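Local coordinates for 3-oxoacyl-[acyl-carrier-protein] synthase 3 (Micrococcus luteus NCTC 2665, PDB 4EWP) that probably catalyses the first condensation of fatty acid synthesis, joining an acetyl-CoA primer to malonyl-ACP to start the growing chain, at residues 25-30 / 52-57; 48-53 / 299-304; 162-167 / 236-241; 245-250 / 279-284. All blocks are in the same frame, centred on the assembly; numbering follows the deposited sequence.

Contact 1: 25-30 / 52-57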
loop_
_atom_site.group_PDB
_atom_site.type_symbol
_atom_site.label_atom_id
_atom_site.label_comp_id
_atom_site.label_asym_id
_atom_site.label_seq_id
_atom_site.Cartn_x
_atom_site.Cartn_y
_atom_site.Cartn_z
ATOM N N ALA A 25 -13.893 -16.426 15.941
ATOM C CA ALA A 25 -14.407 -17.635 16.575
ATOM C C ALA A 25 -15.439 -18.353 15.718
ATOM O O ALA A 25 -15.744 -19.526 15.953
ATOM C CB ALA A 25 -14.991 -17.317 17.955
ATOM N N ASN A 26 -15.988 -17.653 14.735
ATOM C CA ASN A 26 -16.999 -18.263 13.875
ATOM C C ASN A 26 -16.362 -19.110 12.775
ATOM O O ASN A 26 -15.803 -18.590 11.810
ATOM C CB ASN A 26 -17.936 -17.203 13.275
ATOM C CG ASN A 26 -19.203 -17.806 12.706
ATOM O OD1 ASN A 26 -19.505 -18.969 12.962
ATOM N ND2 ASN A 26 -19.951 -17.023 11.929
ATOM N N LEU A 27 -16.430 -20.424 12.942
ATOM C CA LEU A 27 -15.939 -21.339 11.928
ATOM C C LEU A 27 -17.130 -21.847 11.153
ATOM O O LEU A 27 -17.845 -22.726 11.622
ATOM C CB LEU A 27 -15.196 -22.512 12.568
ATOM C CG LEU A 27 -13.961 -22.131 13.389
ATOM C CD1 LEU A 27 -13.148 -23.383 13.709
ATOM C CD2 LEU A 27 -13.088 -21.091 12.674
ATOM N N VAL A 28 -17.355 -21.275 9.976
ATOM C CA VAL A 28 -18.494 -21.643 9.144
ATOM C C VAL A 28 -18.235 -22.947 8.391
ATOM O O VAL A 28 -17.226 -23.088 7.705
ATOM C CB VAL A 28 -18.825 -20.517 8.144
ATOM C CG1 VAL A 28 -19.977 -20.917 7.240
ATOM C CG2 VAL A 28 -19.134 -19.219 8.889
ATOM N N PRO A 29 -19.144 -23.924 8.537
ATOM C CA PRO A 29 -18.990 -25.194 7.816
ATOM C C PRO A 29 -19.537 -25.118 6.393
ATOM O O PRO A 29 -20.379 -24.270 6.081
ATOM C CB PRO A 29 -19.835 -26.164 8.642
ATOM C CG PRO A 29 -20.913 -25.309 9.203
ATOM C CD PRO A 29 -20.260 -23.968 9.496
ATOM N N ASN A 30 -19.067 -26.022 5.542
ATOM C CA ASN A 30 -19.465 -26.022 4.145
ATOM C C ASN A 30 -20.966 -25.921 3.935
ATOM O O ASN A 30 -21.426 -25.290 2.989
ATOM C CB ASN A 30 -18.907 -27.257 3.440
ATOM C CG ASN A 30 -17.398 -27.199 3.276
ATOM O OD1 ASN A 30 -16.783 -26.129 3.410
ATOM N ND2 ASN A 30 -16.790 -28.343 2.978
ATOM N N THR A 52 -14.068 -25.925 7.337
ATOM C CA THR A 52 -14.624 -24.696 7.870
ATOM C C THR A 52 -13.741 -23.530 7.441
ATOM O O THR A 52 -12.551 -23.714 7.126
ATOM C CB THR A 52 -14.703 -24.726 9.419
ATOM O OG1 THR A 52 -13.379 -24.764 9.971
ATOM C CG2 THR A 52 -15.475 -25.950 9.902
ATOM N N ARG A 53 -14.323 -22.334 7.425
ATOM C CA ARG A 53 -13.542 -21.116 7.266
ATOM C C ARG A 53 -13.898 -20.095 8.351
ATOM O O ARG A 53 -15.044 -20.020 8.811
ATOM C CB ARG A 53 -13.702 -20.517 5.860
ATOM C CG ARG A 53 -15.036 -19.812 5.592
ATOM C CD ARG A 53 -16.144 -20.798 5.290
ATOM N NE ARG A 53 -15.900 -21.560 4.062
ATOM C CZ ARG A 53 -16.191 -22.852 3.909
ATOM N NH1 ARG A 53 -15.944 -23.457 2.753
ATOM N NH2 ARG A 53 -16.745 -23.540 4.906
ATOM N N GLN A 54 -12.891 -19.340 8.774
ATOM C CA GLN A 54 -13.074 -18.248 9.716
ATOM C C GLN A 54 -13.934 -17.167 9.084
ATOM O O GLN A 54 -13.644 -16.697 7.988
ATOM C CB GLN A 54 -11.708 -17.677 10.114
ATOM C CG GLN A 54 -10.916 -18.657 10.952
ATOM C CD GLN A 54 -9.429 -18.392 10.985
ATOM O OE1 GLN A 54 -8.666 -19.212 11.503
ATOM N NE2 GLN A 54 -9.003 -17.253 10.441
ATOM N N ARG A 55 -15.009 -16.791 9.765
ATOM C CA ARG A 55 -15.842 -15.692 9.302
ATOM C C ARG A 55 -16.013 -14.661 10.420
ATOM O O ARG A 55 -16.523 -14.962 11.496
ATOM C CB ARG A 55 -17.189 -16.203 8.768
ATOM C CG ARG A 55 -17.085 -16.888 7.393
ATOM C CD ARG A 55 -16.469 -15.930 6.363
ATOM N NE ARG A 55 -16.261 -16.522 5.044
ATOM C CZ ARG A 55 -17.227 -16.735 4.143
ATOM N NH1 ARG A 55 -18.491 -16.427 4.416
ATOM N NH2 ARG A 55 -16.930 -17.273 2.960
ATOM N N ALA A 56 -15.549 -13.445 10.152
ATOM C CA ALA A 56 -15.552 -12.375 11.140
ATOM C C ALA A 56 -16.923 -11.756 11.284
ATOM O O ALA A 56 -17.684 -11.691 10.321
ATOM C CB ALA A 56 -14.528 -11.295 10.751
ATOM N N THR A 57 -17.230 -11.295 12.493
ATOM C CA THR A 57 -18.446 -10.529 12.745
ATOM C C THR A 57 -18.228 -9.086 12.297
ATOM O O THR A 57 -17.122 -8.719 11.912
ATOM C CB THR A 57 -18.807 -10.522 14.234
ATOM O OG1 THR A 57 -17.756 -9.895 14.978
ATOM C CG2 THR A 57 -18.991 -11.938 14.746
HETATM O O HOH W 1 -16.249 -14.546 14.332
#
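The guanidinium of Arg53 has Val28 O and Asn30 OD1 at its edge, both near its plane. NH1 and NH2 together hold the single oxygen Asn30 OD1, end-on, the NH1 bond measuring 2.9 Å, and the amide of Asn30 is turned 62° from the guanidinium. NH2 also reaches back to Val28 O at 2.9 Å, coming from above that carbonyl's plane, while the backbone N of Arg53 uses the same oxygen at 3.0 Å. The fold-back is possible because the Arg53 chain starts between its own N and C (chi1 75°) and bends again at chi2 and chi3. On one face of the Arg55 guanidinium, toward the rim, sits Arg53 CD, and Arg55 NE donates to Leu168 O. The aliphatic part of Arg55 packs across Val28, CG to CG2 at 3.4 Å. On the other side of the two-stranded antiparallel sheet of 27-29 and 52-54, Leu27 CD2 runs alongside Gln54 CG at 3.7 Å, and Leu27 CB rests on Thr52 CB. Val28 N to Arg53 O and Arg55 N to Asn26 O continue the backbone pairing. The Arg53 side chain lies about 7 Å from that of Asn306, a predicted active-site residue, so the small sheet flanks the probable catalytic centre. Helices 30-33 and 41-48 lie against Arg53, whose NH1 also binds Phe166 O, and Gln54 turns its amide to Asp170 O of strand 170-180.

Contact 2: 48-53 / 299-304; sequences TGIVTR and RDIADA
Thr52 OG1 gives its proton to Asp303 O at 2.7 Å, meeting that carbonyl well off its axis, at a C=O...O angle of 111°. The hydroxyl sits between the backbone N and C of Thr52 (chi1 66°), which turns it to the 299-304 segment, and a water bridges it to Asp303 OD1; the other carboxylate oxygen of Asp303 pairs with Arg318. One residue back, Ala302 O accepts two backbone donors: Val51 N at 2.8 Å, in the carbonyl plane and on a lone pair, and Thr52 N at 3.1 Å, tilted a little from that plane. The short helix 301-304 presents its carbonyls to Val51 and to the start of strand 52-54. This splices a loop of the N-terminal half of the thiolase-like fold to the C-terminal half, just ahead of Asn306, a predicted active-site residue. Thr48, at the end of helix 41-48, forms an ST turn, its OG1 accepting from Ile50 N and also bonded to Ile44 O, and Gly49 leaves the helix with positive phi. Gly49 O then meets Ala302 CA at 3.3 Å in a CA-H...O contact. Deeper in, Ile50 and Ile301 cross at about a right angle, CG1 to CD1 at 3.9 Å; Ile301 CG1 stands opposite its backbone N (chi1 -160°), carrying CD1 over to Ile50. Ile50 CG2 also lies 3.5 Å above one face of the Arg53 guanidinium, toward its rim.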
loop_
_atom_site.group_PDB
_atom_site.type_symbol
_atom_site.label_atom_id
_atom_site.label_comp_id
_atom_site.label_asym_id
_atom_site.label_seq_id
_atom_site.Cartn_x
_atom_site.Cartn_y
_atom_site.Cartn_z
ATOM N N THR A 48 -11.172 -28.487 -2.546
ATOM C CA THR A 48 -10.385 -27.448 -1.870
ATOM C C THR A 48 -9.784 -27.895 -0.540
ATOM O O THR A 48 -8.877 -27.247 -0.019
ATOM C CB THR A 48 -11.234 -26.197 -1.616
ATOM O OG1 THR A 48 -12.144 -26.452 -0.539
ATOM C CG2 THR A 48 -12.021 -25.835 -2.866
ATOM N N GLY A 49 -10.295 -29.001 0.003
ATOM C CA GLY A 49 -9.828 -29.515 1.276
ATOM C C GLY A 49 -10.269 -28.645 2.437
ATOM O O GLY A 49 -9.725 -28.740 3.535
ATOM N N ILE A 50 -11.263 -27.796 2.193
ATOM C CA ILE A 50 -11.780 -26.904 3.229
ATOM C C ILE A 50 -12.980 -27.520 3.941
ATOM O O ILE A 50 -13.898 -28.039 3.295
ATOM C CB ILE A 50 -12.183 -25.538 2.639
ATOM C CG1 ILE A 50 -10.970 -24.887 1.965
ATOM C CG2 ILE A 50 -12.807 -24.643 3.711
ATOM C CD1 ILE A 50 -11.224 -23.481 1.418
ATOM N N VAL A 51 -12.961 -27.471 5.272
ATOM C CA VAL A 51 -14.072 -27.979 6.079
ATOM C C VAL A 51 -14.819 -26.805 6.688
ATOM O O VAL A 51 -16.040 -26.701 6.583
ATOM C CB VAL A 51 -13.580 -28.891 7.216
ATOM C CG1 VAL A 51 -14.731 -29.271 8.142
ATOM C CG2 VAL A 51 -12.915 -30.115 6.651
ATOM N N THR A 52 -14.068 -25.925 7.337
ATOM C CA THR A 52 -14.624 -24.696 7.870
ATOM C C THR A 52 -13.741 -23.530 7.441
ATOM O O THR A 52 -12.551 -23.714 7.126
ATOM C CB THR A 52 -14.703 -24.726 9.419
ATOM O OG1 THR A 52 -13.379 -24.764 9.971
ATOM C CG2 THR A 52 -15.475 -25.950 9.902
ATOM N N ARG A 53 -14.323 -22.334 7.425
ATOM C CA ARG A 53 -13.542 -21.116 7.266
ATOM C C ARG A 53 -13.898 -20.095 8.351
ATOM O O ARG A 53 -15.044 -20.020 8.811
ATOM C CB ARG A 53 -13.702 -20.517 5.860
ATOM C CG ARG A 53 -15.036 -19.812 5.592
ATOM C CD ARG A 53 -16.144 -20.798 5.290
ATOM N NE ARG A 53 -15.900 -21.560 4.062
ATOM C CZ ARG A 53 -16.191 -22.852 3.909
ATOM N NH1 ARG A 53 -15.944 -23.457 2.753
ATOM N NH2 ARG A 53 -16.745 -23.540 4.906
ATOM N N ARG A 299 -1.116 -26.802 6.539
ATOM C CA ARG A 299 -2.412 -27.051 5.900
ATOM C C ARG A 299 -3.560 -26.418 6.684
ATOM O O ARG A 299 -4.677 -26.932 6.693
ATOM C CB ARG A 299 -2.668 -28.556 5.734
ATOM C CG ARG A 299 -1.624 -29.281 4.912
ATOM C CD ARG A 299 -2.001 -30.739 4.660
ATOM N NE ARG A 299 -0.803 -31.493 4.318
ATOM C CZ ARG A 299 -0.397 -31.680 3.077
ATOM N NH1 ARG A 299 -1.123 -31.200 2.095
ATOM N NH2 ARG A 299 0.713 -32.351 2.818
ATOM N N ASP A 300 -3.272 -25.311 7.353
ATOM C CA ASP A 300 -4.279 -24.568 8.098
ATOM C C ASP A 300 -5.592 -24.348 7.317
ATOM O O ASP A 300 -6.665 -24.228 7.918
ATOM C CB ASP A 300 -3.707 -23.206 8.512
ATOM C CG ASP A 300 -4.496 -22.556 9.624
ATOM O OD1 ASP A 300 -5.112 -23.284 10.436
ATOM O OD2 ASP A 300 -4.491 -21.311 9.696
ATOM N N ILE A 301 -5.506 -24.279 5.989
ATOM C CA ILE A 301 -6.676 -24.000 5.150
ATOM C C ILE A 301 -7.925 -24.847 5.474
ATOM O O ILE A 301 -9.053 -24.376 5.311
ATOM C CB ILE A 301 -6.346 -24.158 3.647
ATOM C CG1 ILE A 301 -7.370 -23.408 2.789
ATOM C CG2 ILE A 301 -6.298 -25.622 3.260
ATOM C CD1 ILE A 301 -7.310 -23.777 1.329
ATOM N N ALA A 302 -7.727 -26.087 5.930
ATOM C CA ALA A 302 -8.854 -26.980 6.221
ATOM C C ALA A 302 -9.832 -26.412 7.250
ATOM O O ALA A 302 -11.037 -26.654 7.162
ATOM C CB ALA A 302 -8.358 -28.354 6.674
ATOM N N ASP A 303 -9.309 -25.673 8.228
ATOM C CA ASP A 303 -10.135 -25.124 9.307
ATOM C C ASP A 303 -10.295 -23.615 9.220
ATOM O O ASP A 303 -11.254 -23.062 9.758
ATOM C CB ASP A 303 -9.551 -25.476 10.671
ATOM C CG ASP A 303 -9.281 -26.957 10.821
ATOM O OD1 ASP A 303 -10.253 -27.718 10.965
ATOM O OD2 ASP A 303 -8.098 -27.359 10.784
ATOM N N ALA A 304 -9.359 -22.948 8.552
ATOM C CA ALA A 304 -9.373 -21.489 8.502
ATOM C C ALA A 304 -9.937 -20.960 7.188
ATOM O O ALA A 304 -10.363 -19.806 7.111
ATOM C CB ALA A 304 -7.978 -20.945 8.720
HETATM O O HOH W 2 -12.504 -26.895 11.752
#

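Contact 3: 162-167 / 236-241; sequences RSISFL and LRQDGP
Leu236 opens the contact with its carbonyl: Leu236 O lies 3.5 Å from Ile164 CG2, and its CB is a looser apolar neighbour of the same methyl. Leu236 also packs on Thr98 of the second subunit. Arg237 offers mainly its CA, to Ser163 OG and Ile164 CG2, while its guanidinium goes off to Thr199 O. Gln238 carries the polar load. Its backbone N donates to Ser163 OG at 3.1 Å, an oxygen also bonded to Asp161 OD1. Its chain starts between N and C (chi1 76°) and then runs extended, so that NE2 comes back to Ser163 O at 3.0 Å, tilted 31° from that carbonyl's plane. The Gln238 and Ile164 side chains cross at about a right angle, Gln238 CD to Ile164 CD1 at 3.9 Å. A leucine in place of Gln238 would probably leave Ser163 O without this donor, the loop then being held to this residue by the backbone N bond. Asp239 follows as N-cap of helix 240-262. The two bonds from one residue thus grip Ser163 through both hydroxyl and carbonyl, pinning the 162-167 loop to strand 236-238 and holding Ile164, whose side chain is about 7 Å from that of Cys123, a predicted active-site residue.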
loop_
_atom_site.group_PDB
_atom_site.type_symbol
_atom_site.label_atom_id
_atom_site.label_comp_id
_atom_site.label_asym_id
_atom_site.label_seq_id
_atom_site.Cartn_x
_atom_site.Cartn_y
_atom_site.Cartn_z
ATOM N N ARG A 162 -19.382 -19.206 -7.626
ATOM C CA ARG A 162 -18.715 -20.493 -7.449
ATOM C C ARG A 162 -17.231 -20.521 -7.837
ATOM O O ARG A 162 -16.601 -21.577 -7.800
ATOM C CB ARG A 162 -19.493 -21.657 -8.088
ATOM C CG ARG A 162 -20.458 -21.286 -9.207
ATOM C CD ARG A 162 -21.539 -22.370 -9.377
ATOM N NE ARG A 162 -21.006 -23.722 -9.198
ATOM C CZ ARG A 162 -20.559 -24.488 -10.190
ATOM N NH1 ARG A 162 -20.586 -24.032 -11.437
ATOM N NH2 ARG A 162 -20.085 -25.706 -9.939
ATOM N N SER A 163 -16.652 -19.373 -8.168
ATOM C CA SER A 163 -15.225 -19.365 -8.506
ATOM C C SER A 163 -14.334 -19.238 -7.279
ATOM O O SER A 163 -13.252 -19.817 -7.239
ATOM C CB SER A 163 -14.872 -18.284 -9.539
ATOM O OG SER A 163 -14.883 -16.982 -8.973
ATOM N N ILE A 164 -14.779 -18.502 -6.267
ATOM C CA ILE A 164 -13.889 -18.222 -5.138
ATOM C C ILE A 164 -14.578 -17.981 -3.788
ATOM O O ILE A 164 -13.986 -18.227 -2.738
ATOM C CB ILE A 164 -12.989 -17.005 -5.450
ATOM C CG1 ILE A 164 -11.794 -16.936 -4.490
ATOM C CG2 ILE A 164 -13.808 -15.734 -5.403
ATOM C CD1 ILE A 164 -10.688 -16.013 -4.959
ATOM N N SER A 165 -15.819 -17.504 -3.813
ATOM C CA SER A 165 -16.487 -17.069 -2.586
ATOM C C SER A 165 -16.296 -18.018 -1.398
ATOM O O SER A 165 -15.843 -17.613 -0.332
ATOM C CB SER A 165 -17.984 -16.860 -2.837
ATOM O OG SER A 165 -18.647 -18.100 -3.029
ATOM N N PHE A 166 -16.649 -19.283 -1.580
ATOM C CA PHE A 166 -16.679 -20.216 -0.458
ATOM C C PHE A 166 -15.282 -20.592 0.045
ATOM O O PHE A 166 -15.159 -21.215 1.104
ATOM C CB PHE A 166 -17.445 -21.472 -0.846
ATOM C CG PHE A 166 -16.836 -22.197 -1.999
ATOM C CD1 PHE A 166 -17.185 -21.866 -3.301
ATOM C CD2 PHE A 166 -15.885 -23.179 -1.785
ATOM C CE1 PHE A 166 -16.614 -22.520 -4.371
ATOM C CE2 PHE A 166 -15.307 -23.844 -2.846
ATOM C CZ PHE A 166 -15.671 -23.514 -4.148
ATOM N N LEU A 167 -14.236 -20.218 -0.700
ATOM C CA LEU A 167 -12.863 -20.518 -0.276
ATOM C C LEU A 167 -12.353 -19.557 0.777
ATOM O O LEU A 167 -11.411 -19.866 1.498
ATOM C CB LEU A 167 -11.881 -20.501 -1.452
ATOM C CG LEU A 167 -11.794 -21.755 -2.320
ATOM C CD1 LEU A 167 -12.397 -21.494 -3.702
ATOM C CD2 LEU A 167 -10.352 -22.197 -2.440
ATOM N N LEU A 236 -15.078 -10.303 -5.354
ATOM C CA LEU A 236 -13.929 -11.037 -5.854
ATOM C C LEU A 236 -14.348 -12.178 -6.788
ATOM O O LEU A 236 -15.397 -12.802 -6.616
ATOM C CB LEU A 236 -13.143 -11.576 -4.659
ATOM C CG LEU A 236 -11.622 -11.480 -4.588
ATOM C CD1 LEU A 236 -11.114 -10.182 -5.142
ATOM C CD2 LEU A 236 -11.178 -11.645 -3.136
ATOM N N ARG A 237 -13.520 -12.441 -7.790
ATOM C CA ARG A 237 -13.792 -13.500 -8.751
ATOM C C ARG A 237 -12.447 -14.034 -9.225
ATOM O O ARG A 237 -11.423 -13.350 -9.092
ATOM C CB ARG A 237 -14.654 -12.948 -9.905
ATOM C CG ARG A 237 -14.165 -13.244 -11.312
ATOM C CD ARG A 237 -13.089 -12.275 -11.786
ATOM N NE ARG A 237 -11.979 -12.976 -12.432
ATOM C CZ ARG A 237 -12.064 -13.604 -13.601
ATOM N NH1 ARG A 237 -13.211 -13.624 -14.270
ATOM N NH2 ARG A 237 -11.000 -14.212 -14.104
ATOM N N GLN A 238 -12.424 -15.257 -9.744
ATOM C CA GLN A 238 -11.188 -15.769 -10.317
ATOM C C GLN A 238 -11.420 -16.778 -11.433
ATOM O O GLN A 238 -12.429 -17.485 -11.464
ATOM C CB GLN A 238 -10.315 -16.408 -9.238
ATOM C CG GLN A 238 -10.806 -17.785 -8.795
ATOM C CD GLN A 238 -9.847 -18.477 -7.853
ATOM O OE1 GLN A 238 -8.713 -18.044 -7.672
ATOM N NE2 GLN A 238 -10.305 -19.561 -7.240
ATOM N N ASP A 239 -10.455 -16.847 -12.341
ATOM C CA ASP A 239 -10.356 -17.955 -13.276
ATOM C C ASP A 239 -9.656 -19.112 -12.538
ATOM O O ASP A 239 -8.426 -19.182 -12.497
ATOM C CB ASP A 239 -9.534 -17.515 -14.482
ATOM C CG ASP A 239 -9.281 -18.645 -15.450
ATOM O OD1 ASP A 239 -9.612 -19.786 -15.103
ATOM O OD2 ASP A 239 -8.745 -18.399 -16.549
ATOM N N GLY A 240 -10.444 -20.001 -11.938
ATOM C CA GLY A 240 -9.927 -21.075 -11.100
ATOM C C GLY A 240 -8.830 -21.926 -11.721
ATOM O O GLY A 240 -7.747 -22.070 -11.149
ATOM N N PRO A 241 -9.100 -22.502 -12.896
ATOM C CA PRO A 241 -8.107 -23.334 -13.585
ATOM C C PRO A 241 -6.791 -22.610 -13.886
ATOM O O PRO A 241 -5.727 -23.211 -13.715
ATOM C CB PRO A 241 -8.824 -23.723 -14.885
ATOM C CG PRO A 241 -10.258 -23.737 -14.514
ATOM C CD PRO A 241 -10.409 -22.549 -13.568
#

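Contact 4: 245-250 / 279-284; sequences RWAVWS and MRIIDE
Ala247 CB meets Ile281 CD1 at 3.5 Å, tighter than usual for two carbons, and the small alanine lets the isoleucine tip come in this close. Such apolar contacts carry most of the join between helices 240-262 and 279-288, whose segments here run nearly parallel, 15° apart, with axes 9.2 Å from each other. Ile281 CG2 lies beside Ala247 CB too and touches Val248 CG2 at 4.1 Å. Val248 turns its other methyl, CG1, to Glu284 CG at 3.6 Å, the two side chains meeting at a slant. The same CG1 stands over the centre of its neighbour's indole, Trp249, so methyl, ring and glutamate chain meet at a corner.

Aromatic and carboxylate groups come next. Trp249 CH2 is 3.6 Å from Glu284 OE2, with ring and carboxylate planes 27° apart and the oxygen neither squarely over the face nor at the edge.

Charge enters within the second helix. Arg280 NH1 forms a salt bridge with Glu284 OE1, which offers its anti lone pair; the modelled 2.5 Å is doubtfully short, and the arginine is poorly ordered. Glu284 CG lies opposite the backbone N (chi1 -163°) and chi2 bends, bringing the carboxylate to the edge of the Arg280 guanidinium. Shortening Glu284 to an alanine is likely to leave Arg280 without this carboxylate and to open a gap beside Val248 and Trp249. Arg280 belongs to the predicted ACP-binding region, so the glutamate may partly offset its positive charge there.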
loop_
_atom_site.group_PDB
_atom_site.type_symbol
_atom_site.label_atom_id
_atom_site.label_comp_id
_atom_site.label_asym_id
_atom_site.label_seq_id
_atom_site.Cartn_x
_atom_site.Cartn_y
_atom_site.Cartn_z
ATOM N N ARG A 245 -2.820 -23.759 -12.471
ATOM C CA ARG A 245 -1.647 -23.956 -13.322
ATOM C C ARG A 245 -0.505 -23.027 -12.932
ATOM O O ARG A 245 0.657 -23.433 -12.888
ATOM C CB ARG A 245 -1.991 -23.777 -14.803
ATOM C CG ARG A 245 -2.709 -24.958 -15.389
ATOM C CD ARG A 245 -2.839 -24.855 -16.892
ATOM N NE ARG A 245 -3.636 -23.710 -17.292
ATOM C CZ ARG A 245 -4.949 -23.746 -17.474
ATOM N NH1 ARG A 245 -5.619 -24.866 -17.288
ATOM N NH2 ARG A 245 -5.597 -22.654 -17.839
ATOM N N TRP A 246 -0.837 -21.779 -12.637
ATOM C CA TRP A 246 0.178 -20.799 -12.243
ATOM C C TRP A 246 0.663 -21.073 -10.812
ATOM O O TRP A 246 1.863 -21.208 -10.553
ATOM C CB TRP A 246 -0.405 -19.380 -12.395
ATOM C CG TRP A 246 0.455 -18.261 -11.905
ATOM C CD1 TRP A 246 1.539 -17.727 -12.535
ATOM C CD2 TRP A 246 0.283 -17.504 -10.691
ATOM N NE1 TRP A 246 2.066 -16.703 -11.781
ATOM C CE2 TRP A 246 1.313 -16.547 -10.646
ATOM C CE3 TRP A 246 -0.642 -17.547 -9.644
ATOM C CZ2 TRP A 246 1.449 -15.647 -9.597
ATOM C CZ3 TRP A 246 -0.508 -16.662 -8.602
ATOM C CH2 TRP A 246 0.526 -15.714 -8.587
ATOM N N ALA A 247 -0.289 -21.169 -9.891
ATOM C CA ALA A 247 0.003 -21.350 -8.469
ATOM C C ALA A 247 0.979 -22.482 -8.184
ATOM O O ALA A 247 1.803 -22.393 -7.269
ATOM C CB ALA A 247 -1.287 -21.590 -7.699
ATOM N N VAL A 248 0.855 -23.564 -8.944
ATOM C CA VAL A 248 1.651 -24.761 -8.716
ATOM C C VAL A 248 2.925 -24.772 -9.554
ATOM O O VAL A 248 4.020 -24.813 -9.010
ATOM C CB VAL A 248 0.842 -26.044 -9.030
ATOM C CG1 VAL A 248 1.740 -27.272 -8.958
ATOM C CG2 VAL A 248 -0.335 -26.176 -8.077
ATOM N N TRP A 249 2.777 -24.730 -10.876
ATOM C CA TRP A 249 3.902 -24.945 -11.784
ATOM C C TRP A 249 4.776 -23.707 -11.984
ATOM O O TRP A 249 5.964 -23.828 -12.284
ATOM C CB TRP A 249 3.389 -25.475 -13.122
ATOM C CG TRP A 249 2.345 -26.528 -12.903
ATOM C CD1 TRP A 249 0.996 -26.391 -13.058
ATOM C CD2 TRP A 249 2.558 -27.850 -12.420
ATOM N NE1 TRP A 249 0.358 -27.556 -12.726
ATOM C CE2 TRP A 249 1.295 -28.470 -12.327
ATOM C CE3 TRP A 249 3.695 -28.580 -12.064
ATOM C CZ2 TRP A 249 1.135 -29.783 -11.896
ATOM C CZ3 TRP A 249 3.535 -29.881 -11.642
ATOM C CH2 TRP A 249 2.263 -30.470 -11.560
ATOM N N SER A 250 4.204 -22.518 -11.803
ATOM C CA SER A 250 5.006 -21.303 -11.870
ATOM C C SER A 250 5.658 -20.978 -10.523
ATOM O O SER A 250 6.856 -20.700 -10.446
ATOM C CB SER A 250 4.163 -20.127 -12.365
ATOM O OG SER A 250 4.009 -20.202 -13.770
ATOM N N MET A 279 -6.151 -26.708 -0.851
ATOM C CA MET A 279 -5.418 -27.900 -0.420
ATOM C C MET A 279 -4.776 -28.600 -1.612
ATOM O O MET A 279 -3.648 -29.098 -1.532
ATOM C CB MET A 279 -6.320 -28.876 0.322
ATOM C CG MET A 279 -5.546 -29.997 0.992
ATOM S SD MET A 279 -4.638 -29.383 2.413
ATOM C CE MET A 279 -5.952 -29.398 3.631
ATOM N N ARG A 280 -5.509 -28.640 -2.715
ATOM C CA ARG A 280 -5.008 -29.231 -3.951
ATOM C C ARG A 280 -3.736 -28.513 -4.426
ATOM O O ARG A 280 -2.752 -29.149 -4.826
ATOM C CB ARG A 280 -6.109 -29.208 -5.013
ATOM C CG ARG A 280 -5.655 -29.610 -6.400
ATOM C CD ARG A 280 -5.079 -31.027 -6.417
ATOM N NE ARG A 280 -4.726 -31.472 -7.769
ATOM C CZ ARG A 280 -3.493 -31.806 -8.146
ATOM N NH1 ARG A 280 -2.502 -31.757 -7.267
ATOM N NH2 ARG A 280 -3.247 -32.196 -9.390
ATOM N N ILE A 281 -3.748 -27.182 -4.371
ATOM C CA ILE A 281 -2.536 -26.438 -4.708
ATOM C C ILE A 281 -1.384 -26.768 -3.739
ATOM O O ILE A 281 -0.253 -27.025 -4.164
ATOM C CB ILE A 281 -2.774 -24.925 -4.743
ATOM C CG1 ILE A 281 -3.568 -24.554 -6.000
ATOM C CG2 ILE A 281 -1.441 -24.189 -4.713
ATOM C CD1 ILE A 281 -3.989 -23.099 -6.070
ATOM N N ILE A 282 -1.677 -26.755 -2.440
ATOM C CA ILE A 282 -0.667 -27.059 -1.430
ATOM C C ILE A 282 -0.024 -28.431 -1.664
ATOM O O ILE A 282 1.205 -28.546 -1.683
ATOM C CB ILE A 282 -1.251 -27.013 -0.005
ATOM C CG1 ILE A 282 -1.783 -25.620 0.330
ATOM C CG2 ILE A 282 -0.194 -27.424 1.022
ATOM C CD1 ILE A 282 -2.475 -25.567 1.689
ATOM N N ASP A 283 -0.848 -29.468 -1.827
ATOM C CA ASP A 283 -0.323 -30.818 -2.055
ATOM C C ASP A 283 0.586 -30.906 -3.286
ATOM O O ASP A 283 1.703 -31.410 -3.206
ATOM C CB ASP A 283 -1.457 -31.830 -2.212
ATOM C CG ASP A 283 -2.286 -31.982 -0.959
ATOM O OD1 ASP A 283 -1.849 -31.495 0.097
ATOM O OD2 ASP A 283 -3.370 -32.597 -1.031
ATOM N N GLU A 284 0.097 -30.414 -4.422
ATOM C CA GLU A 284 0.814 -30.535 -5.683
ATOM C C GLU A 284 2.124 -29.754 -5.607
ATOM O O GLU A 284 3.164 -30.189 -6.123
ATOM C CB GLU A 284 -0.063 -30.032 -6.832
ATOM C CG GLU A 284 0.387 -30.473 -8.208
ATOM C CD GLU A 284 0.628 -31.966 -8.294
ATOM O OE1 GLU A 284 -0.325 -32.743 -8.078
ATOM O OE2 GLU A 284 1.782 -32.360 -8.572
#

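In the fold
Contacts 1 and 2 are closest, with centres about 10 Å apart; they share Thr52 and Arg53, so strand 52-54 pairs with 27-29 along one edge and meets helix 301-304 along another. Contact 3 is joined to both by Arg53 NH1 on Phe166 O, its centre about 15 Å from that of contact 2. The centres of contacts 3 and 4 are also about 15 Å apart; both use helix 240-262, and Met279 N takes contact 4 to Thr48 O of contact 2. Along the chain contact 1 closes first, then contacts 3 and 4 follow in turn, both within the long span bracketed by contact 2. Together they tie both halves of the thiolase-like fold around the predicted active-site residues.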